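Local coordinates for protein Niban 2 (Homo sapiens, PDB 7CTP) that may help suppress apoptosis and promote melanoma cell invasion, as a PH-domain-containing member of the Niban family, at residues Pro298-Val303 / Ala527-Val532. Residues are numbered along the deposited sequence; the frame is centred on the assembly and turned at random.
Sequences PAMQAV and ARFILV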
loop_
_atom_site.group_PDB
_atom_site.type_symbol
_atom_site.label_atom_id
_atom_site.label_comp_id
_atom_site.label_asym_id
_atom_site.label_seq_id
_atom_site.Cartn_x
_atom_site.Cartn_y
_atom_site.Cartn_z
ATOM N N PRO A 298 16.150 5.861 -22.219
ATOM C CA PRO A 298 17.608 5.894 -22.432
ATOM C C PRO A 298 18.111 7.245 -22.918
ATOM O O PRO A 298 19.135 7.730 -22.418
ATOM C CB PRO A 298 17.840 4.780 -23.464
ATOM C CG PRO A 298 16.683 3.852 -23.289
ATOM C CD PRO A 298 15.523 4.755 -22.971
ATOM N N ALA A 299 17.404 7.877 -23.858
ATOM C CA ALA A 299 17.794 9.206 -24.315
ATOM C C ALA A 299 17.812 10.196 -23.156
ATOM O O ALA A 299 18.734 11.017 -23.037
ATOM C CB ALA A 299 16.860 9.682 -25.424
ATOM N N MET A 300 16.801 10.122 -22.281
ATOM C CA MET A 300 16.761 10.998 -21.115
ATOM C C MET A 300 17.928 10.737 -20.177
ATOM O O MET A 300 18.515 11.680 -19.637
ATOM C CB MET A 300 15.437 10.815 -20.366
ATOM C CG MET A 300 14.257 11.385 -21.082
ATOM S SD MET A 300 12.825 11.215 -20.018
ATOM C CE MET A 300 11.549 11.746 -21.137
ATOM N N GLN A 301 18.271 9.460 -19.963
ATOM C CA GLN A 301 19.404 9.123 -19.105
ATOM C C GLN A 301 20.689 9.763 -19.615
ATOM O O GLN A 301 21.495 10.274 -18.828
ATOM C CB GLN A 301 19.557 7.603 -19.003
ATOM C CG GLN A 301 18.378 6.936 -18.291
ATOM C CD GLN A 301 18.419 5.424 -18.362
ATOM O OE1 GLN A 301 17.472 4.753 -17.953
ATOM N NE2 GLN A 301 19.518 4.880 -18.871
ATOM N N ALA A 302 20.883 9.769 -20.934
ATOM C CA ALA A 302 22.105 10.337 -21.493
ATOM C C ALA A 302 22.187 11.833 -21.214
ATOM O O ALA A 302 23.260 12.348 -20.866
ATOM C CB ALA A 302 22.178 10.063 -22.991
ATOM N N VAL A 303 21.062 12.544 -21.346
ATOM C CA VAL A 303 21.062 13.981 -21.082
ATOM C C VAL A 303 21.308 14.250 -19.599
ATOM O O VAL A 303 22.090 15.138 -19.235
ATOM C CB VAL A 303 19.750 14.622 -21.567
ATOM C CG1 VAL A 303 19.687 16.075 -21.124
ATOM C CG2 VAL A 303 19.626 14.501 -23.099
ATOM N N ALA A 527 13.277 20.861 -19.191
ATOM C CA ALA A 527 11.914 20.923 -18.664
ATOM C C ALA A 527 11.369 19.544 -18.310
ATOM O O ALA A 527 10.430 19.445 -17.510
ATOM C CB ALA A 527 10.989 21.618 -19.660
ATOM N N ARG A 528 11.913 18.473 -18.903
ATOM C CA ARG A 528 11.493 17.133 -18.497
ATOM C C ARG A 528 12.052 16.750 -17.136
ATOM O O ARG A 528 11.566 15.792 -16.524
ATOM C CB ARG A 528 11.925 16.075 -19.518
ATOM C CG ARG A 528 11.224 16.135 -20.870
ATOM C CD ARG A 528 9.700 16.063 -20.758
ATOM N NE ARG A 528 9.162 14.811 -20.211
ATOM C CZ ARG A 528 8.834 13.745 -20.946
ATOM N NH1 ARG A 528 9.022 13.760 -22.263
ATOM N NH2 ARG A 528 8.318 12.658 -20.365
ATOM N N PHE A 529 13.058 17.475 -16.641
ATOM C CA PHE A 529 13.726 17.099 -15.400
ATOM C C PHE A 529 13.482 18.076 -14.269
ATOM O O PHE A 529 13.820 17.760 -13.124
ATOM C CB PHE A 529 15.237 16.981 -15.620
ATOM C CG PHE A 529 15.581 16.261 -16.876
ATOM C CD1 PHE A 529 15.087 14.985 -17.107
ATOM C CD2 PHE A 529 16.338 16.877 -17.853
ATOM C CE1 PHE A 529 15.366 14.326 -18.293
ATOM C CE2 PHE A 529 16.633 16.218 -19.045
ATOM C CZ PHE A 529 16.146 14.946 -19.263
ATOM N N ILE A 530 12.928 19.245 -14.572
ATOM C CA ILE A 530 12.688 20.307 -13.601
ATOM C C ILE A 530 11.263 20.793 -13.788
ATOM O O ILE A 530 10.891 21.224 -14.884
ATOM C CB ILE A 530 13.675 21.477 -13.767
ATOM C CG1 ILE A 530 15.121 20.979 -13.654
ATOM C CG2 ILE A 530 13.360 22.579 -12.748
ATOM C CD1 ILE A 530 16.155 22.049 -13.913
ATOM N N LEU A 531 10.467 20.740 -12.713
ATOM C CA LEU A 531 9.099 21.243 -12.720
ATOM C C LEU A 531 8.946 22.313 -11.647
ATOM O O LEU A 531 9.422 22.136 -10.523
ATOM C CB LEU A 531 8.100 20.110 -12.450
ATOM C CG LEU A 531 7.938 19.086 -13.572
ATOM C CD1 LEU A 531 7.128 17.878 -13.106
ATOM C CD2 LEU A 531 7.272 19.743 -14.764
ATOM N N VAL A 532 8.279 23.417 -11.997
ATOM C CA VAL A 532 8.015 24.469 -11.011
ATOM C C VAL A 532 7.351 23.875 -9.780
ATOM O O VAL A 532 7.753 24.130 -8.637
ATOM C CB VAL A 532 7.146 25.581 -11.621
ATOM C CG1 VAL A 532 6.650 26.514 -10.522
ATOM C CG2 VAL A 532 7.921 26.363 -12.669
#
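Helix-to-loop packing in the helical part of Niban 2 brings M300 and V303, one turn apart on the long helix 260-337, against R528 and F529 in the loop that leads into helix 532-555. The contact is partly buried and joins its partners mainly through side chains, though the M300 carbonyl O also lies 4.1 Å from F529 CZ, oblique to the ring. F529 suits the loop because its broad, apolar ring can reach back to the helix and span two of its residues. F529 CE2 lies 3.7 Å from V303 CG1, while F529 CE1 comes to 4.1 Å from M300 CB. The two side chains V303 and F529 run at about a right angle to each other. V303, a compact branched residue, presents its CG1 methyl to the ring; I304 and I311 of the same helix also touch F529. M300 works differently: the long, unbranched thioether, extended beyond CG (chi2 -175°, chi3 -173°), lets it reach past the ring to the arginine. L39 of helix 10-48 also packs on M300. R528 instead folds, bending at chi2 and chi3, and its NH2 hydrogen-bonds to the backbone O of E32 in helix 10-48; a flat guanidinium suits the site because it can donate this bond and still offer a face to the M300 methyl. R528 CB lies 4.0 Å above one face of the F529 ring, offset toward the rim. With an alanine here in place of R528, the M300 methyl would probably lose the flat group it packs on and the E32 carbonyl its donor from this side chain. In the arrangement as found, M300 CE sits 3.2 Å above the guanidinium plane of R528, displaced toward the rim. M300 CE is 3.4 Å from R528 CZ.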